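PDB 2AHR: putative pyrroline carboxylate reductase from Streptococcus pyogenes, which probably catalyses the NAD(P)H-dependent reduction of 1-pyrroline-5-carboxylate to L-proline, the last step of proline biosynthesis. Local coordinates for residues Y50-S53 with H54-I58; L72-T75 with V76-L80; R139-D142 with L143-S146. One frame throughout, in Å; residues are numbered along the deposited sequence.

How the interactions relate
All three contacts are local, each joining side chains a few residues apart, yet their chemistry follows their place in the fold. Interaction 1 is the start of helix 54-58, where side chains take up backbone amides; interaction 2 lies on the short helix 73-77 and relies on apolar packing with one salt bridge on its outer face. These two touch, His-54 meeting Val-76 and Leu-80, and both reach NADP. Interaction 3, its centre about 23 and 26 Å from those of interactions 1 and 2, lies on helix 134-145, away from the cofactor. Each is partly buried; the salt bridge of interaction 2 lies on the surface, whereas His-54 and Thr-144 find polar partners within the fold or cofactor site.

Interaction 1. Residues Y50-S53 with H54-I58; sequences YAMS and HQDLI. With NAP (NADP nicotinamide-adenine-dinucleotide phosphate), chain S.
Extended at Ala-51 and again at Ser-53, with a bend at Met-52 between them, the backbone enters the first turn of helix 54-58, closed by the bond from Leu-57 N to Ser-53 O. Ser-53 is the N-cap: its OG, held between the backbone N and the carbonyl carbon (chi1 73°), accepts from Asp-56 N at 2.8 Å. Asp-56 replies one residue further back. With CG anti to its own N, it sends OD1 to Met-52 N at 2.8 Å, the amide meeting the carboxylate on its anti side and 25° out of plane. Met-52, a selenomethionine here, lies alongside Asp-56 and lays CB against OD1, while the bent chain carries its selenium clear of the carboxylate. Such capping opens a helix of the Rossmann-type domain that binds the dinucleotide, and the first helical residue binds the cofactor. His-54 NE2 donates to N1A of NADP at 3.0 Å, the adenine nitrogen lying at the ring edge near its plane; ND1 is bonded to Ser-32, so both ring nitrogens are engaged and the rotation of the imidazole is fixed. On the inner side, Ala-51 CB packs on Leu-57 CB at 3.8 Å, and Leu-57 continues onto Ile-9 and Ile-30 of the central sheet.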
ATOM      1  N   TYR E  50     -19.064  52.235   7.803  1.00 63.60           N
ATOM      2  CA  TYR E  50     -17.847  51.674   8.394  1.00 63.81           C
ATOM      3  C   TYR E  50     -17.455  52.481   9.629  1.00 63.78           C
ATOM      4  O   TYR E  50     -17.839  53.650   9.761  1.00 63.71           O
ATOM      5  CB  TYR E  50     -16.687  51.642   7.384  1.00 63.98           C
ATOM      6  CG  TYR E  50     -16.187  53.012   6.968  1.00 65.02           C
ATOM      7  CD1 TYR E  50     -16.741  53.671   5.872  1.00 65.21           C
ATOM      8  CD2 TYR E  50     -15.164  53.653   7.675  1.00 65.35           C
ATOM      9  CE1 TYR E  50     -16.288  54.936   5.490  1.00 65.92           C
ATOM     10  CE2 TYR E  50     -14.706  54.912   7.300  1.00 65.01           C
ATOM     11  CZ  TYR E  50     -15.271  55.548   6.206  1.00 65.20           C
ATOM     12  OH  TYR E  50     -14.827  56.795   5.824  1.00 64.91           O
ATOM     13  N   ALA E  51     -16.689  51.855  10.521  1.00 63.45           N
ATOM     14  CA  ALA E  51     -16.194  52.521  11.723  1.00 63.38           C
ATOM     15  C   ALA E  51     -14.737  52.974  11.591  1.00 63.35           C
ATOM     16  O   ALA E  51     -13.947  52.387  10.842  1.00 63.48           O
ATOM     17  CB  ALA E  51     -16.366  51.619  12.945  1.00 63.42           C
HETATM   18  N   MSE E  52     -14.396  54.018  12.346  1.00 63.10           N
HETATM   19  CA  MSE E  52     -13.056  54.595  12.342  1.00 62.54           C
HETATM   20  C   MSE E  52     -12.027  53.694  13.037  1.00 62.30           C
HETATM   21  O   MSE E  52     -10.822  53.812  12.795  1.00 62.50           O
HETATM   22  CB  MSE E  52     -13.081  55.991  12.979  1.00 62.44           C
HETATM   23  CG  MSE E  52     -13.932  57.035  12.232  1.00 61.55           C
HETATM   24 SE   MSE E  52     -13.561  57.218  10.469  1.00 60.54          SE
HETATM   25  CE  MSE E  52     -11.798  57.552  10.480  1.00 59.79           C
ATOM     26  N   SER E  53     -12.518  52.796  13.892  1.00 61.83           N
ATOM     27  CA  SER E  53     -11.703  51.820  14.619  1.00 60.90           C
ATOM     28  C   SER E  53     -12.639  50.755  15.179  1.00 60.54           C
ATOM     29  O   SER E  53     -13.859  50.919  15.122  1.00 60.02           O
ATOM     30  CB  SER E  53     -10.951  52.501  15.773  1.00 61.08           C
ATOM     31  OG  SER E  53     -11.828  52.829  16.845  1.00 60.60           O
ATOM     32  N   HIS E  54     -12.082  49.680  15.738  1.00 60.15           N
ATOM     33  CA  HIS E  54     -12.915  48.661  16.393  1.00 59.72           C
ATOM     34  C   HIS E  54     -13.565  49.223  17.647  1.00 59.48           C
ATOM     35  O   HIS E  54     -14.716  48.919  17.937  1.00 59.39           O
ATOM     36  CB  HIS E  54     -12.137  47.379  16.739  1.00 59.38           C
ATOM     37  CG  HIS E  54     -11.535  46.688  15.557  1.00 59.07           C
ATOM     38  ND1 HIS E  54     -12.093  46.733  14.299  1.00 58.55           N
ATOM     39  CD2 HIS E  54     -10.429  45.913  15.450  1.00 59.27           C
ATOM     40  CE1 HIS E  54     -11.347  46.036  13.463  1.00 58.44           C
ATOM     41  NE2 HIS E  54     -10.331  45.528  14.135  1.00 59.11           N
ATOM     42  N   GLN E  55     -12.826  50.042  18.391  1.00 59.70           N
ATOM     43  CA  GLN E  55     -13.389  50.681  19.581  1.00 59.64           C
ATOM     44  C   GLN E  55     -14.507  51.642  19.192  1.00 59.75           C
ATOM     45  O   GLN E  55     -15.543  51.693  19.858  1.00 59.74           O
ATOM     46  CB  GLN E  55     -12.308  51.375  20.418  1.00 59.52           C
ATOM     47  CG  GLN E  55     -12.717  51.649  21.875  1.00 58.83           C
ATOM     48  CD  GLN E  55     -13.101  50.393  22.659  1.00 57.74           C
ATOM     49  OE1 GLN E  55     -12.290  49.485  22.853  1.00 59.19           O
ATOM     50  NE2 GLN E  55     -14.337  50.354  23.135  1.00 57.21           N
ATOM     51  N   ASP E  56     -14.296  52.376  18.096  1.00 60.17           N
ATOM     52  CA  ASP E  56     -15.308  53.274  17.527  1.00 60.55           C
ATOM     53  C   ASP E  56     -16.584  52.487  17.193  1.00 60.29           C
ATOM     54  O   ASP E  56     -17.699  52.936  17.489  1.00 60.41           O
ATOM     55  CB  ASP E  56     -14.748  53.998  16.289  1.00 60.80           C
ATOM     56  CG  ASP E  56     -15.752  54.971  15.654  1.00 62.60           C
ATOM     57  OD1 ASP E  56     -16.013  54.850  14.431  1.00 63.35           O
ATOM     58  OD2 ASP E  56     -16.269  55.864  16.370  1.00 64.23           O
ATOM     59  N   LEU E  57     -16.406  51.306  16.592  1.00 59.72           N
ATOM     60  CA  LEU E  57     -17.489  50.334  16.388  1.00 59.26           C
ATOM     61  C   LEU E  57     -18.168  49.959  17.724  1.00 58.74           C
ATOM     62  O   LEU E  57     -19.388  50.118  17.879  1.00 58.22           O
ATOM     63  CB  LEU E  57     -16.923  49.091  15.676  1.00 59.49           C
ATOM     64  CG  LEU E  57     -17.661  47.794  15.303  1.00 60.26           C
ATOM     65  CD1 LEU E  57     -18.349  47.108  16.499  1.00 60.33           C
ATOM     66  CD2 LEU E  57     -18.624  48.005  14.154  1.00 60.63           C
ATOM     67  N   ILE E  58     -17.368  49.494  18.686  1.00 58.21           N
ATOM     68  CA  ILE E  58     -17.876  49.000  19.979  1.00 58.33           C
ATOM     69  C   ILE E  58     -18.743  50.018  20.748  1.00 58.49           C
ATOM     70  O   ILE E  58     -19.735  49.642  21.381  1.00 58.27           O
ATOM     71  CB  ILE E  58     -16.730  48.461  20.895  1.00 58.14           C
ATOM     72  CG1 ILE E  58     -16.012  47.273  20.236  1.00 58.26           C
ATOM     73  CG2 ILE E  58     -17.277  48.022  22.244  1.00 58.05           C
ATOM     74  CD1 ILE E  58     -14.608  46.997  20.790  1.00 57.55           C
TER
HETATM   75  PA  NAP S1504     -11.038  35.148   5.700  1.00 71.82           P
HETATM   76  O1A NAP S1504      -9.555  35.044   5.617  1.00 70.64           O
HETATM   77  O2A NAP S1504     -11.644  35.043   4.341  1.00 71.30           O
HETATM   78  O5B NAP S1504     -11.526  36.502   6.439  1.00 71.91           O
HETATM   79  C5B NAP S1504     -10.846  37.054   7.543  1.00 74.73           C
HETATM   80  C4B NAP S1504     -10.920  38.574   7.417  1.00 76.90           C
HETATM   81  O4B NAP S1504     -10.523  39.223   8.613  1.00 77.46           O
HETATM   82  C3B NAP S1504     -10.024  39.082   6.289  1.00 77.49           C
HETATM   83  O3B NAP S1504     -10.836  39.756   5.353  1.00 77.05           O
HETATM   84  C2B NAP S1504      -9.025  40.018   6.953  1.00 78.55           C
HETATM   85  O2B NAP S1504      -8.813  41.242   6.267  1.00 80.39           O
HETATM   86  C1B NAP S1504      -9.725  40.346   8.265  1.00 78.30           C
HETATM   87  N9A NAP S1504      -8.757  40.777   9.303  1.00 78.43           N
HETATM   88  C8A NAP S1504      -7.431  40.425   9.420  1.00 78.32           C
HETATM   89  N7A NAP S1504      -6.912  41.062  10.498  1.00 78.70           N
HETATM   90  C5A NAP S1504      -7.882  41.821  11.069  1.00 78.29           C
HETATM   91  C6A NAP S1504      -7.882  42.674  12.173  1.00 78.02           C
HETATM   92  N6A NAP S1504      -6.737  43.270  12.505  1.00 78.66           N
HETATM   93  N1A NAP S1504      -9.054  43.321  12.513  1.00 77.76           N
HETATM   94  C2A NAP S1504     -10.201  43.149  11.759  1.00 77.27           C
HETATM   95  N3A NAP S1504     -10.185  42.312  10.662  1.00 76.85           N
HETATM   96  C4A NAP S1504      -9.046  41.656  10.321  1.00 77.94           C
HETATM   97  O3  NAP S1504     -11.600  34.021   6.722  1.00 69.77           O
HETATM   98  PN  NAP S1504     -13.099  33.407   6.661  1.00 68.69           P
HETATM   99  O1N NAP S1504     -13.037  32.190   5.802  1.00 69.47           O
HETATM  100  O2N NAP S1504     -14.110  34.455   6.355  1.00 67.83           O
HETATM  101  O5D NAP S1504     -13.294  32.926   8.191  1.00 66.01           O
HETATM  102  C5D NAP S1504     -13.634  33.834   9.215  1.00 62.62           C
HETATM  103  C4D NAP S1504     -14.224  33.081  10.406  1.00 60.42           C
HETATM  104  O4D NAP S1504     -15.354  32.316  10.029  1.00 58.44           O
HETATM  105  C3D NAP S1504     -13.214  32.113  11.011  1.00 59.85           C
HETATM  106  O3D NAP S1504     -13.200  32.332  12.401  1.00 60.11           O
HETATM  107  C2D NAP S1504     -13.717  30.712  10.689  1.00 58.23           C
HETATM  108  O2D NAP S1504     -13.422  29.822  11.760  1.00 55.05           O
HETATM  109  C1D NAP S1504     -15.222  30.958  10.446  1.00 57.31           C
HETATM  110  N1N NAP S1504     -15.888  30.096   9.435  1.00 55.30           N
HETATM  111  C2N NAP S1504     -15.517  30.129   8.105  1.00 53.27           C
HETATM  112  C3N NAP S1504     -16.182  29.331   7.168  1.00 51.06           C
HETATM  113  C7N NAP S1504     -15.884  29.439   5.701  1.00 49.66           C
HETATM  114  O7N NAP S1504     -16.660  28.644   4.834  1.00 49.98           O
HETATM  115  N7N NAP S1504     -14.927  30.263   5.254  1.00 47.53           N
HETATM  116  C4N NAP S1504     -17.230  28.502   7.585  1.00 51.37           C
HETATM  117  C5N NAP S1504     -17.609  28.478   8.920  1.00 50.58           C
HETATM  118  C6N NAP S1504     -16.926  29.286   9.833  1.00 54.38           C
HETATM  119  P2B NAP S1504      -7.921  41.398   4.925  1.00 81.61           P
HETATM  120  O1X NAP S1504      -7.756  42.883   4.651  1.00 81.45           O
HETATM  121  O2X NAP S1504      -6.559  40.783   5.153  1.00 81.93           O
HETATM  122  O3X NAP S1504      -8.607  40.724   3.749  1.00 80.71           O

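Interaction 2. Residues L72-T75 with V76-L80; sequences LFET and VLKPL. With NAP (NADP nicotinamide-adenine-dinucleotide phosphate), chain S.
Glu-74 and Lys-78, one helical turn apart, form a salt bridge in which OE1 of Glu-74 stands 3.1 Å from NZ of Lys-78. The ammonium group comes to the anti side of the carboxylate, 30° out of its plane, and the two chains run side by side, CG of Glu-74 against CE of Lys-78. Lysine gets there by staying extended beyond CG, whereas the glutamate bends at chi2 (149°). Beneath them, the backbone bonds from Val-76 N to Leu-72 O and from Leu-77 N to Phe-73 O (2.8 Å) hold the turn, and the longer one from Lys-78 N to Glu-74 O (3.3 Å) follows. On the buried side Phe-73 and Leu-77 point the same way; CD1 of Leu-77 approaches CD2 of the Phe-73 ring obliquely at 3.6 Å, and both continue onto Leu-66 and Leu-98. A third side faces the cofactor: Leu-72 CD2 lies 3.5 Å from N7A of NADP, and Val-76 CG2, which also packs on Leu-72 CB, is 3.8 Å from N6A. A helix linking strands 63-66 and 86-88 in this way is the crossover of a beta-alpha-beta unit of the Rossmann fold, here lending apolar side chains to the adenine pocket.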
ATOM      1  N   LEU E  72      -6.297  35.068  15.334  1.00 53.80           N
ATOM      2  CA  LEU E  72      -6.135  36.491  15.641  1.00 53.96           C
ATOM      3  C   LEU E  72      -6.977  36.981  16.812  1.00 53.94           C
ATOM      4  O   LEU E  72      -6.993  38.178  17.093  1.00 54.47           O
ATOM      5  CB  LEU E  72      -6.474  37.329  14.406  1.00 54.41           C
ATOM      6  CG  LEU E  72      -5.373  37.769  13.438  1.00 55.84           C
ATOM      7  CD1 LEU E  72      -4.238  36.739  13.289  1.00 57.75           C
ATOM      8  CD2 LEU E  72      -5.986  38.107  12.081  1.00 56.98           C
ATOM      9  N   PHE E  73      -7.688  36.077  17.482  1.00 53.58           N
ATOM     10  CA  PHE E  73      -8.557  36.455  18.605  1.00 53.59           C
ATOM     11  C   PHE E  73      -7.820  37.210  19.734  1.00 54.26           C
ATOM     12  O   PHE E  73      -8.217  38.308  20.109  1.00 54.01           O
ATOM     13  CB  PHE E  73      -9.317  35.223  19.150  1.00 53.02           C
ATOM     14  CG  PHE E  73     -10.704  35.026  18.542  1.00 51.19           C
ATOM     15  CD1 PHE E  73     -10.898  35.078  17.161  1.00 49.69           C
ATOM     16  CD2 PHE E  73     -11.806  34.757  19.360  1.00 49.16           C
ATOM     17  CE1 PHE E  73     -12.174  34.898  16.605  1.00 49.02           C
ATOM     18  CE2 PHE E  73     -13.077  34.567  18.818  1.00 48.44           C
ATOM     19  CZ  PHE E  73     -13.261  34.646  17.440  1.00 48.97           C
ATOM     20  N   GLU E  74      -6.741  36.620  20.251  1.00 55.21           N
ATOM     21  CA  GLU E  74      -5.941  37.232  21.316  1.00 56.47           C
ATOM     22  C   GLU E  74      -5.394  38.604  20.912  1.00 56.55           C
ATOM     23  O   GLU E  74      -5.699  39.608  21.553  1.00 56.57           O
ATOM     24  CB  GLU E  74      -4.806  36.295  21.725  1.00 56.65           C
ATOM     25  CG  GLU E  74      -4.025  36.758  22.939  1.00 59.67           C
ATOM     26  CD  GLU E  74      -3.482  35.602  23.767  1.00 63.46           C
ATOM     27  OE1 GLU E  74      -3.272  35.798  24.987  1.00 65.30           O
ATOM     28  OE2 GLU E  74      -3.279  34.495  23.210  1.00 65.35           O
ATOM     29  N   THR E  75      -4.605  38.638  19.841  1.00 56.92           N
ATOM     30  CA  THR E  75      -4.049  39.879  19.298  1.00 57.36           C
ATOM     31  C   THR E  75      -5.082  40.998  19.103  1.00 57.38           C
ATOM     32  O   THR E  75      -4.846  42.138  19.512  1.00 57.61           O
ATOM     33  CB  THR E  75      -3.326  39.605  17.965  1.00 57.51           C
ATOM     34  OG1 THR E  75      -2.201  38.755  18.217  1.00 58.84           O
ATOM     35  CG2 THR E  75      -2.837  40.906  17.306  1.00 58.13           C
ATOM     36  N   VAL E  76      -6.218  40.673  18.488  1.00 57.07           N
ATOM     37  CA  VAL E  76      -7.195  41.694  18.106  1.00 56.73           C
ATOM     38  C   VAL E  76      -8.155  42.074  19.236  1.00 56.56           C
ATOM     39  O   VAL E  76      -8.567  43.227  19.312  1.00 56.78           O
ATOM     40  CB  VAL E  76      -7.986  41.306  16.793  1.00 56.91           C
ATOM     41  CG1 VAL E  76      -9.005  42.384  16.399  1.00 56.34           C
ATOM     42  CG2 VAL E  76      -7.022  41.038  15.618  1.00 56.56           C
ATOM     43  N   LEU E  77      -8.503  41.128  20.108  1.00 56.54           N
ATOM     44  CA  LEU E  77      -9.575  41.364  21.099  1.00 56.76           C
ATOM     45  C   LEU E  77      -9.141  41.941  22.452  1.00 57.24           C
ATOM     46  O   LEU E  77      -9.875  42.732  23.060  1.00 56.89           O
ATOM     47  CB  LEU E  77     -10.412  40.099  21.332  1.00 56.63           C
ATOM     48  CG  LEU E  77     -11.035  39.418  20.106  1.00 56.11           C
ATOM     49  CD1 LEU E  77     -11.813  38.201  20.541  1.00 55.29           C
ATOM     50  CD2 LEU E  77     -11.908  40.379  19.308  1.00 55.84           C
ATOM     51  N   LYS E  78      -7.967  41.529  22.925  1.00 57.67           N
ATOM     52  CA  LYS E  78      -7.506  41.905  24.259  1.00 58.38           C
ATOM     53  C   LYS E  78      -7.416  43.436  24.476  1.00 58.68           C
ATOM     54  O   LYS E  78      -7.946  43.932  25.479  1.00 59.11           O
ATOM     55  CB  LYS E  78      -6.206  41.176  24.637  1.00 58.39           C
ATOM     56  CG  LYS E  78      -6.409  39.709  24.978  1.00 59.33           C
ATOM     57  CD  LYS E  78      -5.372  39.176  25.961  1.00 60.86           C
ATOM     58  CE  LYS E  78      -5.700  37.728  26.327  1.00 62.91           C
ATOM     59  NZ  LYS E  78      -4.803  37.104  27.355  1.00 62.64           N
ATOM     60  N   PRO E  79      -6.768  44.185  23.546  1.00 58.75           N
ATOM     61  CA  PRO E  79      -6.724  45.661  23.686  1.00 58.78           C
ATOM     62  C   PRO E  79      -8.068  46.408  23.659  1.00 58.76           C
ATOM     63  O   PRO E  79      -8.103  47.601  23.941  1.00 59.16           O
ATOM     64  CB  PRO E  79      -5.851  46.111  22.500  1.00 58.69           C
ATOM     65  CG  PRO E  79      -5.879  44.987  21.541  1.00 59.22           C
ATOM     66  CD  PRO E  79      -6.002  43.736  22.367  1.00 58.76           C
ATOM     67  N   LEU E  80      -9.159  45.726  23.331  1.00 58.46           N
ATOM     68  CA  LEU E  80     -10.458  46.387  23.154  1.00 58.16           C
ATOM     69  C   LEU E  80     -11.299  46.335  24.435  1.00 57.59           C
ATOM     70  O   LEU E  80     -11.067  45.487  25.290  1.00 57.88           O
ATOM     71  CB  LEU E  80     -11.210  45.735  21.983  1.00 58.22           C
ATOM     72  CG  LEU E  80     -10.831  46.003  20.511  1.00 59.37           C
ATOM     73  CD1 LEU E  80      -9.338  46.178  20.225  1.00 59.97           C
ATOM     74  CD2 LEU E  80     -11.400  44.909  19.610  1.00 60.12           C
TER
HETATM   75  PA  NAP S1504     -11.038  35.148   5.700  1.00 71.82           P
HETATM   76  O1A NAP S1504      -9.555  35.044   5.617  1.00 70.64           O
HETATM   77  O2A NAP S1504     -11.644  35.043   4.341  1.00 71.30           O
HETATM   78  O5B NAP S1504     -11.526  36.502   6.439  1.00 71.91           O
HETATM   79  C5B NAP S1504     -10.846  37.054   7.543  1.00 74.73           C
HETATM   80  C4B NAP S1504     -10.920  38.574   7.417  1.00 76.90           C
HETATM   81  O4B NAP S1504     -10.523  39.223   8.613  1.00 77.46           O
HETATM   82  C3B NAP S1504     -10.024  39.082   6.289  1.00 77.49           C
HETATM   83  O3B NAP S1504     -10.836  39.756   5.353  1.00 77.05           O
HETATM   84  C2B NAP S1504      -9.025  40.018   6.953  1.00 78.55           C
HETATM   85  O2B NAP S1504      -8.813  41.242   6.267  1.00 80.39           O
HETATM   86  C1B NAP S1504      -9.725  40.346   8.265  1.00 78.30           C
HETATM   87  N9A NAP S1504      -8.757  40.777   9.303  1.00 78.43           N
HETATM   88  C8A NAP S1504      -7.431  40.425   9.420  1.00 78.32           C
HETATM   89  N7A NAP S1504      -6.912  41.062  10.498  1.00 78.70           N
HETATM   90  C5A NAP S1504      -7.882  41.821  11.069  1.00 78.29           C
HETATM   91  C6A NAP S1504      -7.882  42.674  12.173  1.00 78.02           C
HETATM   92  N6A NAP S1504      -6.737  43.270  12.505  1.00 78.66           N
HETATM   93  N1A NAP S1504      -9.054  43.321  12.513  1.00 77.76           N
HETATM   94  C2A NAP S1504     -10.201  43.149  11.759  1.00 77.27           C
HETATM   95  N3A NAP S1504     -10.185  42.312  10.662  1.00 76.85           N
HETATM   96  C4A NAP S1504      -9.046  41.656  10.321  1.00 77.94           C
HETATM   97  O3  NAP S1504     -11.600  34.021   6.722  1.00 69.77           O
HETATM   98  PN  NAP S1504     -13.099  33.407   6.661  1.00 68.69           P
HETATM   99  O1N NAP S1504     -13.037  32.190   5.802  1.00 69.47           O
HETATM  100  O2N NAP S1504     -14.110  34.455   6.355  1.00 67.83           O
HETATM  101  O5D NAP S1504     -13.294  32.926   8.191  1.00 66.01           O
HETATM  102  C5D NAP S1504     -13.634  33.834   9.215  1.00 62.62           C
HETATM  103  C4D NAP S1504     -14.224  33.081  10.406  1.00 60.42           C
HETATM  104  O4D NAP S1504     -15.354  32.316  10.029  1.00 58.44           O
HETATM  105  C3D NAP S1504     -13.214  32.113  11.011  1.00 59.85           C
HETATM  106  O3D NAP S1504     -13.200  32.332  12.401  1.00 60.11           O
HETATM  107  C2D NAP S1504     -13.717  30.712  10.689  1.00 58.23           C
HETATM  108  O2D NAP S1504     -13.422  29.822  11.760  1.00 55.05           O
HETATM  109  C1D NAP S1504     -15.222  30.958  10.446  1.00 57.31           C
HETATM  110  N1N NAP S1504     -15.888  30.096   9.435  1.00 55.30           N
HETATM  111  C2N NAP S1504     -15.517  30.129   8.105  1.00 53.27           C
HETATM  112  C3N NAP S1504     -16.182  29.331   7.168  1.00 51.06           C
HETATM  113  C7N NAP S1504     -15.884  29.439   5.701  1.00 49.66           C
HETATM  114  O7N NAP S1504     -16.660  28.644   4.834  1.00 49.98           O
HETATM  115  N7N NAP S1504     -14.927  30.263   5.254  1.00 47.53           N
HETATM  116  C4N NAP S1504     -17.230  28.502   7.585  1.00 51.37           C
HETATM  117  C5N NAP S1504     -17.609  28.478   8.920  1.00 50.58           C
HETATM  118  C6N NAP S1504     -16.926  29.286   9.833  1.00 54.38           C
HETATM  119  P2B NAP S1504      -7.921  41.398   4.925  1.00 81.61           P
HETATM  120  O1X NAP S1504      -7.756  42.883   4.651  1.00 81.45           O
HETATM  121  O2X NAP S1504      -6.559  40.783   5.153  1.00 81.93           O
HETATM  122  O3X NAP S1504      -8.607  40.724   3.749  1.00 80.71           O

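Interaction 3. Residues R139-D142 with L143-S146; sequences RVRD and LTDS
Thr-144 turns its hydroxyl back over the preceding turn, with OG1 3.0 Å from Arg-141 O. A chi1 of 55° swings OG1 back toward that carbonyl, though the same hydroxyl also bonds to Thr-150 OG1, so its proton may go to either oxygen. Asp-145 N donates to the same Arg-141 O at 2.9 Å. The Asp-145 carboxylate lies alongside the arginine stem, OD2 3.8 Å from Arg-141 CG, yet the charged ends stay apart, Arg-141 NE 5.8 Å from Asp-145 OD2. Asp-145 OD1 turns to Thr-150 instead. Leu-143 has an unusual chi1 of -92° that lays its branch back toward the carbonyl of Arg-139, CD1 3.8 Å from Arg-139 O and CD2 in looser packing with Val-140 CG2. Further along, Ser-146 OG folds back onto Leu-143 O at 2.7 Å, and Ser-146 N shares that acceptor, so two donors grip one carbonyl. Val-140 and Thr-144 face strands 108-112 and 122-128. Helix 134-145 connects strands 122-128 and 148-152, parallel neighbours in the sheet, as the crossover of a beta-alpha-beta unit.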
ATOM      1  N   ARG E 139     -33.455  36.225  20.240  1.00 46.28           N
ATOM      2  CA  ARG E 139     -33.119  37.352  19.363  1.00 46.10           C
ATOM      3  C   ARG E 139     -31.988  37.004  18.394  1.00 44.77           C
ATOM      4  O   ARG E 139     -32.024  37.378  17.220  1.00 44.26           O
ATOM      5  CB  ARG E 139     -32.761  38.595  20.179  1.00 46.72           C
ATOM      6  CG  ARG E 139     -33.916  39.588  20.333  1.00 50.62           C
ATOM      7  CD  ARG E 139     -33.816  40.409  21.606  1.00 56.11           C
ATOM      8  NE  ARG E 139     -32.542  41.111  21.762  1.00 60.10           N
ATOM      9  CZ  ARG E 139     -31.930  41.312  22.933  1.00 62.00           C
ATOM     10  NH1 ARG E 139     -32.451  40.844  24.067  1.00 62.69           N
ATOM     11  NH2 ARG E 139     -30.774  41.971  22.974  1.00 62.67           N
ATOM     12  N   VAL E 140     -30.993  36.277  18.895  1.00 43.46           N
ATOM     13  CA  VAL E 140     -29.879  35.832  18.065  1.00 42.40           C
ATOM     14  C   VAL E 140     -30.316  34.701  17.116  1.00 41.75           C
ATOM     15  O   VAL E 140     -29.885  34.672  15.970  1.00 41.37           O
ATOM     16  CB  VAL E 140     -28.637  35.465  18.912  1.00 42.42           C
ATOM     17  CG1 VAL E 140     -27.526  34.848  18.041  1.00 41.17           C
ATOM     18  CG2 VAL E 140     -28.114  36.706  19.642  1.00 41.84           C
ATOM     19  N   ARG E 141     -31.193  33.815  17.582  1.00 41.10           N
ATOM     20  CA  ARG E 141     -31.786  32.808  16.726  1.00 42.11           C
ATOM     21  C   ARG E 141     -32.544  33.444  15.545  1.00 42.23           C
ATOM     22  O   ARG E 141     -32.528  32.911  14.439  1.00 41.98           O
ATOM     23  CB  ARG E 141     -32.697  31.864  17.516  1.00 42.44           C
ATOM     24  CG  ARG E 141     -33.186  30.670  16.686  1.00 45.49           C
ATOM     25  CD  ARG E 141     -34.148  29.761  17.439  1.00 51.16           C
ATOM     26  NE  ARG E 141     -33.574  29.276  18.691  1.00 56.65           N
ATOM     27  CZ  ARG E 141     -34.002  29.615  19.910  1.00 59.52           C
ATOM     28  NH1 ARG E 141     -35.036  30.440  20.061  1.00 59.59           N
ATOM     29  NH2 ARG E 141     -33.398  29.115  20.989  1.00 60.61           N
ATOM     30  N   ASP E 142     -33.194  34.587  15.779  1.00 42.40           N
ATOM     31  CA  ASP E 142     -33.807  35.359  14.702  1.00 42.89           C
ATOM     32  C   ASP E 142     -32.792  35.788  13.650  1.00 42.39           C
ATOM     33  O   ASP E 142     -33.091  35.763  12.451  1.00 42.13           O
ATOM     34  CB  ASP E 142     -34.509  36.608  15.251  1.00 43.70           C
ATOM     35  CG  ASP E 142     -35.811  36.284  15.928  1.00 46.13           C
ATOM     36  OD1 ASP E 142     -36.474  35.330  15.481  1.00 47.76           O
ATOM     37  OD2 ASP E 142     -36.174  36.987  16.908  1.00 50.97           O
ATOM     38  N   LEU E 143     -31.618  36.218  14.118  1.00 41.43           N
ATOM     39  CA  LEU E 143     -30.492  36.578  13.257  1.00 41.03           C
ATOM     40  C   LEU E 143     -29.993  35.401  12.410  1.00 40.63           C
ATOM     41  O   LEU E 143     -29.767  35.535  11.195  1.00 40.33           O
ATOM     42  CB  LEU E 143     -29.339  37.089  14.118  1.00 41.09           C
ATOM     43  CG  LEU E 143     -29.188  38.577  14.425  1.00 42.30           C
ATOM     44  CD1 LEU E 143     -30.488  39.349  14.341  1.00 41.29           C
ATOM     45  CD2 LEU E 143     -28.513  38.765  15.769  1.00 42.58           C
ATOM     46  N   THR E 144     -29.811  34.250  13.052  1.00 39.80           N
ATOM     47  CA  THR E 144     -29.306  33.092  12.337  1.00 38.78           C
ATOM     48  C   THR E 144     -30.352  32.577  11.353  1.00 38.75           C
ATOM     49  O   THR E 144     -30.002  32.150  10.252  1.00 38.41           O
ATOM     50  CB  THR E 144     -28.793  31.969  13.272  1.00 38.68           C
ATOM     51  OG1 THR E 144     -29.816  31.586  14.203  1.00 37.17           O
ATOM     52  CG2 THR E 144     -27.573  32.429  14.039  1.00 37.63           C
ATOM     53  N   ASP E 145     -31.634  32.636  11.731  1.00 38.84           N
ATOM     54  CA  ASP E 145     -32.708  32.207  10.823  1.00 38.70           C
ATOM     55  C   ASP E 145     -32.807  33.089   9.567  1.00 38.33           C
ATOM     56  O   ASP E 145     -33.420  32.695   8.572  1.00 37.96           O
ATOM     57  CB  ASP E 145     -34.063  32.116  11.540  1.00 38.86           C
ATOM     58  CG  ASP E 145     -34.178  30.879  12.441  1.00 41.09           C
ATOM     59  OD1 ASP E 145     -33.423  29.895  12.259  1.00 41.46           O
ATOM     60  OD2 ASP E 145     -35.053  30.876  13.337  1.00 44.22           O
ATOM     61  N   SER E 146     -32.187  34.265   9.598  1.00 38.22           N
ATOM     62  CA  SER E 146     -32.220  35.149   8.433  1.00 38.71           C
ATOM     63  C   SER E 146     -31.298  34.686   7.311  1.00 38.41           C
ATOM     64  O   SER E 146     -31.466  35.110   6.173  1.00 38.52           O
ATOM     65  CB  SER E 146     -31.913  36.604   8.809  1.00 39.02           C
ATOM     66  OG  SER E 146     -30.519  36.823   8.997  1.00 39.68           O
TER